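Local coordinates for protein uroporphyrinogen-III synthetase (Pseudomonas syringae pv. tomato, PDB 3RE1) that probably cyclises the linear tetrapyrrole hydroxymethylbilane to uroporphyrinogen III, a step on the pathway to protoporphyrin IX, at residues I61-V72 / V88-S99. Sequence-based numbering, arbitrary orientation.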
ATOM      1  N   ILE A  61       6.723 -21.604   7.438  1.00 53.73           N
ATOM      2  CA  ILE A  61       5.301 -21.660   7.755  1.00 50.05           C
ATOM      3  C   ILE A  61       4.987 -22.702   8.825  1.00 47.53           C
ATOM      4  O   ILE A  61       4.284 -22.414   9.755  1.00 46.96           O
ATOM      5  CB  ILE A  61       4.466 -21.966   6.505  1.00 51.58           C
ATOM      6  CG1 ILE A  61       4.320 -20.701   5.642  1.00 48.07           C
ATOM      7  CG2 ILE A  61       3.087 -22.521   6.904  1.00 41.46           C
ATOM      8  CD1 ILE A  61       5.523 -19.753   5.498  1.00 45.63           C
ATOM      9  N   PHE A  62       5.527 -23.910   8.695  1.00 49.05           N
ATOM     10  CA  PHE A  62       5.335 -24.954   9.707  1.00 47.67           C
ATOM     11  C   PHE A  62       5.934 -24.595  11.085  1.00 49.30           C
ATOM     12  O   PHE A  62       5.380 -24.966  12.134  1.00 49.74           O
ATOM     13  CB  PHE A  62       5.931 -26.278   9.219  1.00 44.87           C
ATOM     14  CG  PHE A  62       5.647 -27.443  10.128  1.00 47.46           C
ATOM     15  CD1 PHE A  62       4.497 -28.214   9.945  1.00 45.70           C
ATOM     16  CD2 PHE A  62       6.519 -27.772  11.182  1.00 48.19           C
ATOM     17  CE1 PHE A  62       4.208 -29.302  10.770  1.00 32.21           C
ATOM     18  CE2 PHE A  62       6.239 -28.851  12.024  1.00 45.39           C
ATOM     19  CZ  PHE A  62       5.067 -29.637  11.800  1.00 37.61           C
ATOM     20  N   GLU A  63       7.054 -23.872  11.089  1.00 49.22           N
ATOM     21  CA  GLU A  63       7.660 -23.467  12.359  1.00 51.09           C
ATOM     22  C   GLU A  63       7.320 -22.066  12.868  1.00 47.93           C
ATOM     23  O   GLU A  63       8.080 -21.502  13.633  1.00 45.90           O
ATOM     24  CB  GLU A  63       9.177 -23.668  12.320  1.00 50.27           C
ATOM     25  CG  GLU A  63       9.577 -25.146  12.486  1.00 57.89           C
ATOM     26  CD  GLU A  63      11.071 -25.333  12.621  1.00 70.94           C
ATOM     27  OE1 GLU A  63      11.605 -25.215  13.764  1.00 67.95           O
ATOM     28  OE2 GLU A  63      11.713 -25.587  11.571  1.00 75.15           O
ATOM     29  N   LEU A  64       6.169 -21.529  12.458  1.00 45.56           N
ATOM     30  CA  LEU A  64       5.706 -20.193  12.878  1.00 41.30           C
ATOM     31  C   LEU A  64       5.836 -19.961  14.359  1.00 35.74           C
ATOM     32  O   LEU A  64       6.012 -18.850  14.781  1.00 35.53           O
ATOM     33  CB  LEU A  64       4.247 -19.951  12.491  1.00 34.30           C
ATOM     34  CG  LEU A  64       4.022 -19.547  11.052  1.00 42.67           C
ATOM     35  CD1 LEU A  64       2.542 -19.355  10.832  1.00 45.52           C
ATOM     36  CD2 LEU A  64       4.765 -18.302  10.716  1.00 38.57           C
ATOM     37  N   LEU A  65       5.769 -21.033  15.134  1.00 37.90           N
ATOM     38  CA  LEU A  65       5.895 -20.917  16.572  1.00 41.58           C
ATOM     39  C   LEU A  65       7.276 -20.478  16.999  1.00 38.96           C
ATOM     40  O   LEU A  65       7.462 -20.037  18.124  1.00 37.18           O
ATOM     41  CB  LEU A  65       5.535 -22.230  17.255  1.00 43.80           C
ATOM     42  CG  LEU A  65       4.142 -22.804  16.987  1.00 44.97           C
ATOM     43  CD1 LEU A  65       3.930 -24.013  17.922  1.00 47.16           C
ATOM     44  CD2 LEU A  65       3.056 -21.763  17.167  1.00 32.61           C
ATOM     45  N   ASN A  66       8.241 -20.588  16.092  1.00 38.48           N
ATOM     46  CA  ASN A  66       9.591 -20.085  16.350  1.00 39.36           C
ATOM     47  C   ASN A  66       9.560 -18.595  16.720  1.00 38.46           C
ATOM     48  O   ASN A  66      10.454 -18.075  17.414  1.00 39.93           O
ATOM     49  CB  ASN A  66      10.502 -20.278  15.127  1.00 38.91           C
ATOM     50  CG  ASN A  66      11.170 -21.629  15.124  1.00 45.75           C
ATOM     51  OD1 ASN A  66      11.222 -22.278  16.171  1.00 46.26           O
ATOM     52  ND2 ASN A  66      11.679 -22.074  13.959  1.00 32.42           N
ATOM     53  N   TYR A  67       8.537 -17.914  16.253  1.00 27.69           N
ATOM     54  CA  TYR A  67       8.402 -16.492  16.520  1.00 29.18           C
ATOM     55  C   TYR A  67       7.409 -16.259  17.652  1.00 30.83           C
ATOM     56  O   TYR A  67       6.458 -17.025  17.838  1.00 27.53           O
ATOM     57  CB  TYR A  67       7.930 -15.745  15.246  1.00 23.97           C
ATOM     58  CG  TYR A  67       8.902 -15.931  14.101  1.00 21.47           C
ATOM     59  CD1 TYR A  67       9.978 -15.072  13.917  1.00 24.66           C
ATOM     60  CD2 TYR A  67       8.780 -16.985  13.256  1.00 25.58           C
ATOM     61  CE1 TYR A  67      10.903 -15.278  12.931  1.00 22.98           C
ATOM     62  CE2 TYR A  67       9.680 -17.192  12.242  1.00 32.58           C
ATOM     63  CZ  TYR A  67      10.747 -16.351  12.078  1.00 31.01           C
ATOM     64  OH  TYR A  67      11.633 -16.567  11.025  1.00 35.34           O
ATOM     65  N   SER A  68       7.635 -15.164  18.365  1.00 34.44           N
ATOM     66  CA  SER A  68       6.777 -14.714  19.430  1.00 32.41           C
ATOM     67  C   SER A  68       5.605 -13.971  18.854  1.00 31.22           C
ATOM     68  O   SER A  68       4.558 -13.904  19.481  1.00 35.95           O
ATOM     69  CB  SER A  68       7.568 -13.762  20.337  1.00 36.91           C
ATOM     70  OG  SER A  68       8.772 -14.371  20.773  1.00 42.78           O
ATOM     71  N   ALA A  69       5.785 -13.390  17.669  1.00 30.62           N
ATOM     72  CA  ALA A  69       4.713 -12.609  17.040  1.00 30.22           C
ATOM     73  C   ALA A  69       4.835 -12.534  15.545  1.00 30.06           C
ATOM     74  O   ALA A  69       5.939 -12.534  15.011  1.00 30.08           O
ATOM     75  CB  ALA A  69       4.630 -11.187  17.630  1.00 28.69           C
ATOM     76  N   VAL A  70       3.679 -12.449  14.882  1.00 29.99           N
ATOM     77  CA  VAL A  70       3.614 -12.327  13.448  1.00 32.08           C
ATOM     78  C   VAL A  70       2.894 -11.047  13.100  1.00 33.36           C
ATOM     79  O   VAL A  70       1.780 -10.837  13.556  1.00 37.56           O
ATOM     80  CB  VAL A  70       2.815 -13.474  12.819  1.00 34.54           C
ATOM     81  CG1 VAL A  70       2.584 -13.197  11.344  1.00 26.70           C
ATOM     82  CG2 VAL A  70       3.548 -14.749  12.984  1.00 32.60           C
ATOM     83  N   ILE A  71       3.537 -10.211  12.286  1.00 33.94           N
ATOM     84  CA  ILE A  71       2.974  -8.948  11.797  1.00 33.42           C
ATOM     85  C   ILE A  71       2.694  -9.050  10.292  1.00 31.56           C
ATOM     86  O   ILE A  71       3.537  -9.489   9.491  1.00 29.22           O
ATOM     87  CB  ILE A  71       3.987  -7.758  11.985  1.00 37.47           C
ATOM     88  CG1 ILE A  71       4.399  -7.588  13.447  1.00 35.58           C
ATOM     89  CG2 ILE A  71       3.381  -6.474  11.501  1.00 28.28           C
ATOM     90  CD1 ILE A  71       5.673  -6.771  13.671  1.00 45.63           C
ATOM     91  N   VAL A  72       1.512  -8.630   9.897  1.00 28.93           N
ATOM     92  CA  VAL A  72       1.128  -8.662   8.479  1.00 31.40           C
ATOM     93  C   VAL A  72       0.850  -7.206   8.049  1.00 35.52           C
ATOM     94  O   VAL A  72       0.082  -6.482   8.666  1.00 32.79           O
ATOM     95  CB  VAL A  72      -0.107  -9.541   8.270  1.00 26.12           C
ATOM     96  CG1 VAL A  72      -0.494  -9.623   6.788  1.00 29.09           C
ATOM     97  CG2 VAL A  72       0.148 -10.921   8.812  1.00 16.52           C
ATOM     98  N   VAL A  88      -0.874 -25.965   5.554  1.00 58.08           N
ATOM     99  CA  VAL A  88       0.033 -26.731   6.429  1.00 55.41           C
ATOM    100  C   VAL A  88      -0.513 -26.966   7.848  1.00 49.25           C
ATOM    101  O   VAL A  88      -0.314 -28.021   8.413  1.00 50.47           O
ATOM    102  CB  VAL A  88       1.432 -26.029   6.537  1.00 58.22           C
ATOM    103  CG1 VAL A  88       2.399 -26.868   7.390  1.00 60.94           C
ATOM    104  CG2 VAL A  88       2.026 -25.788   5.156  1.00 56.02           C
ATOM    105  N   TRP A  89      -1.184 -25.973   8.412  1.00 43.42           N
ATOM    106  CA  TRP A  89      -1.787 -26.077   9.733  1.00 48.25           C
ATOM    107  C   TRP A  89      -3.208 -26.634   9.710  1.00 51.12           C
ATOM    108  O   TRP A  89      -4.125 -25.977   9.204  1.00 54.64           O
ATOM    109  CB  TRP A  89      -1.827 -24.697  10.396  1.00 45.54           C
ATOM    110  CG  TRP A  89      -0.482 -24.198  10.727  1.00 47.92           C
ATOM    111  CD1 TRP A  89       0.520 -23.893   9.856  1.00 38.56           C
ATOM    112  CD2 TRP A  89       0.048 -23.999  12.032  1.00 43.09           C
ATOM    113  NE1 TRP A  89       1.627 -23.520  10.539  1.00 34.61           N
ATOM    114  CE2 TRP A  89       1.370 -23.576  11.877  1.00 39.47           C
ATOM    115  CE3 TRP A  89      -0.472 -24.139  13.314  1.00 36.60           C
ATOM    116  CZ2 TRP A  89       2.187 -23.298  12.961  1.00 39.09           C
ATOM    117  CZ3 TRP A  89       0.327 -23.849  14.379  1.00 35.60           C
ATOM    118  CH2 TRP A  89       1.642 -23.445  14.203  1.00 40.14           C
ATOM    119  N   PRO A  90      -3.415 -27.833  10.281  1.00 53.42           N
ATOM    120  CA  PRO A  90      -4.782 -28.377  10.344  1.00 52.85           C
ATOM    121  C   PRO A  90      -5.706 -27.443  11.143  1.00 52.95           C
ATOM    122  O   PRO A  90      -6.917 -27.569  11.091  1.00 54.27           O
ATOM    123  CB  PRO A  90      -4.585 -29.726  11.031  1.00 50.13           C
ATOM    124  CG  PRO A  90      -3.139 -30.095  10.717  1.00 46.66           C
ATOM    125  CD  PRO A  90      -2.425 -28.789  10.826  1.00 53.03           C
ATOM    126  N   GLN A  91      -5.110 -26.488  11.850  1.00 54.13           N
ATOM    127  CA  GLN A  91      -5.826 -25.491  12.622  1.00 52.71           C
ATOM    128  C   GLN A  91      -4.983 -24.228  12.677  1.00 54.82           C
ATOM    129  O   GLN A  91      -3.756 -24.266  12.470  1.00 49.92           O
ATOM    130  CB  GLN A  91      -6.045 -25.987  14.046  1.00 52.71           C
ATOM    131  CG  GLN A  91      -7.430 -26.504  14.317  1.00 58.54           C
ATOM    132  CD  GLN A  91      -7.585 -27.117  15.718  1.00 62.79           C
ATOM    133  OE1 GLN A  91      -8.701 -27.217  16.238  1.00 67.57           O
ATOM    134  NE2 GLN A  91      -6.474 -27.538  16.322  1.00 52.28           N
ATOM    135  N   PRO A  92      -5.629 -23.087  12.950  1.00 57.44           N
ATOM    136  CA  PRO A  92      -4.873 -21.836  13.016  1.00 57.53           C
ATOM    137  C   PRO A  92      -3.912 -21.800  14.200  1.00 55.35           C
ATOM    138  O   PRO A  92      -4.222 -22.344  15.243  1.00 54.15           O
ATOM    139  CB  PRO A  92      -5.975 -20.775  13.117  1.00 57.37           C
ATOM    140  CG  PRO A  92      -7.156 -21.516  13.642  1.00 56.43           C
ATOM    141  CD  PRO A  92      -7.082 -22.838  12.977  1.00 52.38           C
ATOM    142  N   PRO A  93      -2.735 -21.164  14.036  1.00 53.33           N
ATOM    143  CA  PRO A  93      -1.730 -21.055  15.104  1.00 52.26           C
ATOM    144  C   PRO A  93      -2.209 -20.294  16.333  1.00 50.98           C
ATOM    145  O   PRO A  93      -2.886 -19.299  16.212  1.00 54.85           O
ATOM    146  CB  PRO A  93      -0.583 -20.315  14.419  1.00 52.61           C
ATOM    147  CG  PRO A  93      -0.747 -20.646  12.962  1.00 54.17           C
ATOM    148  CD  PRO A  93      -2.236 -20.586  12.778  1.00 53.99           C
ATOM    149  N   MET A  94      -1.855 -20.771  17.514  1.00 54.51           N
ATOM    150  CA  MET A  94      -2.194 -20.082  18.753  1.00 54.50           C
ATOM    151  C   MET A  94      -1.080 -19.120  19.133  1.00 54.99           C
ATOM    152  O   MET A  94      -0.418 -19.287  20.153  1.00 54.25           O
ATOM    153  CB  MET A  94      -2.352 -21.078  19.883  1.00 54.90           C
ATOM    154  CG  MET A  94      -3.600 -21.895  19.772  1.00 69.41           C
ATOM    155  SD  MET A  94      -5.079 -21.115  20.489  1.00 80.87           S
ATOM    156  CE  MET A  94      -6.288 -21.240  19.080  1.00 74.91           C
ATOM    157  N   GLN A  95      -0.860 -18.114  18.300  1.00 52.21           N
ATOM    158  CA  GLN A  95       0.166 -17.125  18.590  1.00 43.99           C
ATOM    159  C   GLN A  95      -0.334 -15.719  18.234  1.00 42.01           C
ATOM    160  O   GLN A  95      -1.218 -15.570  17.384  1.00 35.90           O
ATOM    161  CB  GLN A  95       1.463 -17.466  17.842  1.00 39.45           C
ATOM    162  CG  GLN A  95       1.649 -16.795  16.522  1.00 38.93           C
ATOM    163  CD  GLN A  95       2.794 -17.389  15.702  1.00 31.05           C
ATOM    164  OE1 GLN A  95       3.934 -17.540  16.183  1.00 32.10           O
ATOM    165  NE2 GLN A  95       2.488 -17.719  14.448  1.00 30.18           N
ATOM    166  N   PRO A  96       0.227 -14.678  18.888  1.00 38.47           N
ATOM    167  CA  PRO A  96      -0.161 -13.283  18.630  1.00 35.36           C
ATOM    168  C   PRO A  96       0.166 -12.860  17.220  1.00 37.47           C
ATOM    169  O   PRO A  96       1.272 -13.101  16.728  1.00 40.62           O
ATOM    170  CB  PRO A  96       0.649 -12.496  19.651  1.00 35.58           C
ATOM    171  CG  PRO A  96       0.903 -13.475  20.758  1.00 37.76           C
ATOM    172  CD  PRO A  96       1.153 -14.766  20.033  1.00 37.49           C
ATOM    173  N   TRP A  97      -0.827 -12.270  16.560  1.00 39.49           N
ATOM    174  CA  TRP A  97      -0.708 -11.774  15.196  1.00 35.37           C
ATOM    175  C   TRP A  97      -1.177 -10.327  15.243  1.00 37.42           C
ATOM    176  O   TRP A  97      -2.109  -9.993  15.988  1.00 31.60           O
ATOM    177  CB  TRP A  97      -1.598 -12.587  14.246  1.00 27.47           C
ATOM    178  CG  TRP A  97      -0.987 -13.883  13.785  1.00 34.20           C
ATOM    179  CD1 TRP A  97      -0.479 -14.883  14.568  1.00 37.87           C
ATOM    180  CD2 TRP A  97      -0.821 -14.317  12.428  1.00 29.73           C
ATOM    181  NE1 TRP A  97       0.018 -15.893  13.779  1.00 36.43           N
ATOM    182  CE2 TRP A  97      -0.197 -15.573  12.466  1.00 34.13           C
ATOM    183  CE3 TRP A  97      -1.136 -13.759  11.191  1.00 37.16           C
ATOM    184  CZ2 TRP A  97       0.132 -16.280  11.296  1.00 34.96           C
ATOM    185  CZ3 TRP A  97      -0.806 -14.470  10.027  1.00 35.03           C
ATOM    186  CH2 TRP A  97      -0.177 -15.704  10.093  1.00 29.12           C
ATOM    187  N   PHE A  98      -0.542  -9.466  14.447  1.00 36.90           N
ATOM    188  CA  PHE A  98      -0.900  -8.064  14.438  1.00 35.16           C
ATOM    189  C   PHE A  98      -0.967  -7.508  13.042  1.00 37.04           C
ATOM    190  O   PHE A  98      -0.406  -8.101  12.104  1.00 33.95           O
ATOM    191  CB  PHE A  98       0.121  -7.290  15.279  1.00 35.17           C
ATOM    192  CG  PHE A  98       0.323  -7.863  16.657  1.00 34.33           C
ATOM    193  CD1 PHE A  98       1.192  -8.902  16.860  1.00 29.73           C
ATOM    194  CD2 PHE A  98      -0.402  -7.391  17.749  1.00 37.66           C
ATOM    195  CE1 PHE A  98       1.376  -9.448  18.134  1.00 31.98           C
ATOM    196  CE2 PHE A  98      -0.202  -7.937  19.035  1.00 31.41           C
ATOM    197  CZ  PHE A  98       0.681  -8.961  19.210  1.00 27.18           C
ATOM    198  N   SER A  99      -1.629  -6.352  12.917  1.00 39.67           N
ATOM    199  CA  SER A  99      -1.716  -5.588  11.650  1.00 44.46           C
ATOM    200  C   SER A  99      -1.734  -4.104  11.955  1.00 50.63           C
ATOM    201  O   SER A  99      -2.009  -3.702  13.088  1.00 51.63           O
ATOM    202  CB  SER A  99      -3.005  -5.938  10.901  1.00 40.14           C
ATOM    203  OG  SER A  99      -4.141  -5.803  11.753  1.00 40.00           O
TER
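Val70 lies side by side with Trp97, its CG1 centred over one face of the indole in a CH-pi contact, 3.6 Å from the centroid of the Trp97 six-membered ring. CG1 reaches that ring because it stands anti to the Val70 backbone N (chi1 171°), while CG2 sits near the pyrrole side, 3.8 Å from Trp97 NE1. Leu64 CD1 meets the edge of the same indole, 3.9 Å from Trp97 CZ2, and Val72 CG2 approaches its benzo end; a broad flat ring can serve all three aliphatic neighbours at once. Across the sheet, Ala69 CB abuts the Phe98 ring edge, with Leu133 of helix 131-137 touching both Ala69 and Phe98.

Three backbone hydrogen bonds hold the strands in register: Val70 N to Pro96 O, Phe98 N to Val70 O (2.8 Å) and Val72 N to Phe98 O make strands 69-72 and 97-99 parallel neighbours. Helix 75-88 connects them, completing a beta-alpha-beta unit within a mixed sheet, where strand 143-148 flanks 69-72 on its other side.

Beyond the strands, Trp89 bonds to the last turn of helix 54-62. Its NE1 donates to Ile61 O (3.0 Å, N-H...O 165°), the acceptor lying in the indole plane but the donor 43° out of the carbonyl plane. Tryptophan suits this place, pairing one N-H with a long apolar edge, where Leu65 CD2 lies 3.7 Å from Trp89 CH2. Pro93 CG lies over one face of the Trp89 indole, toward its rim. Farther out, Val88 CG1 meets the Phe62 ring edge at CD1 (3.6 Å).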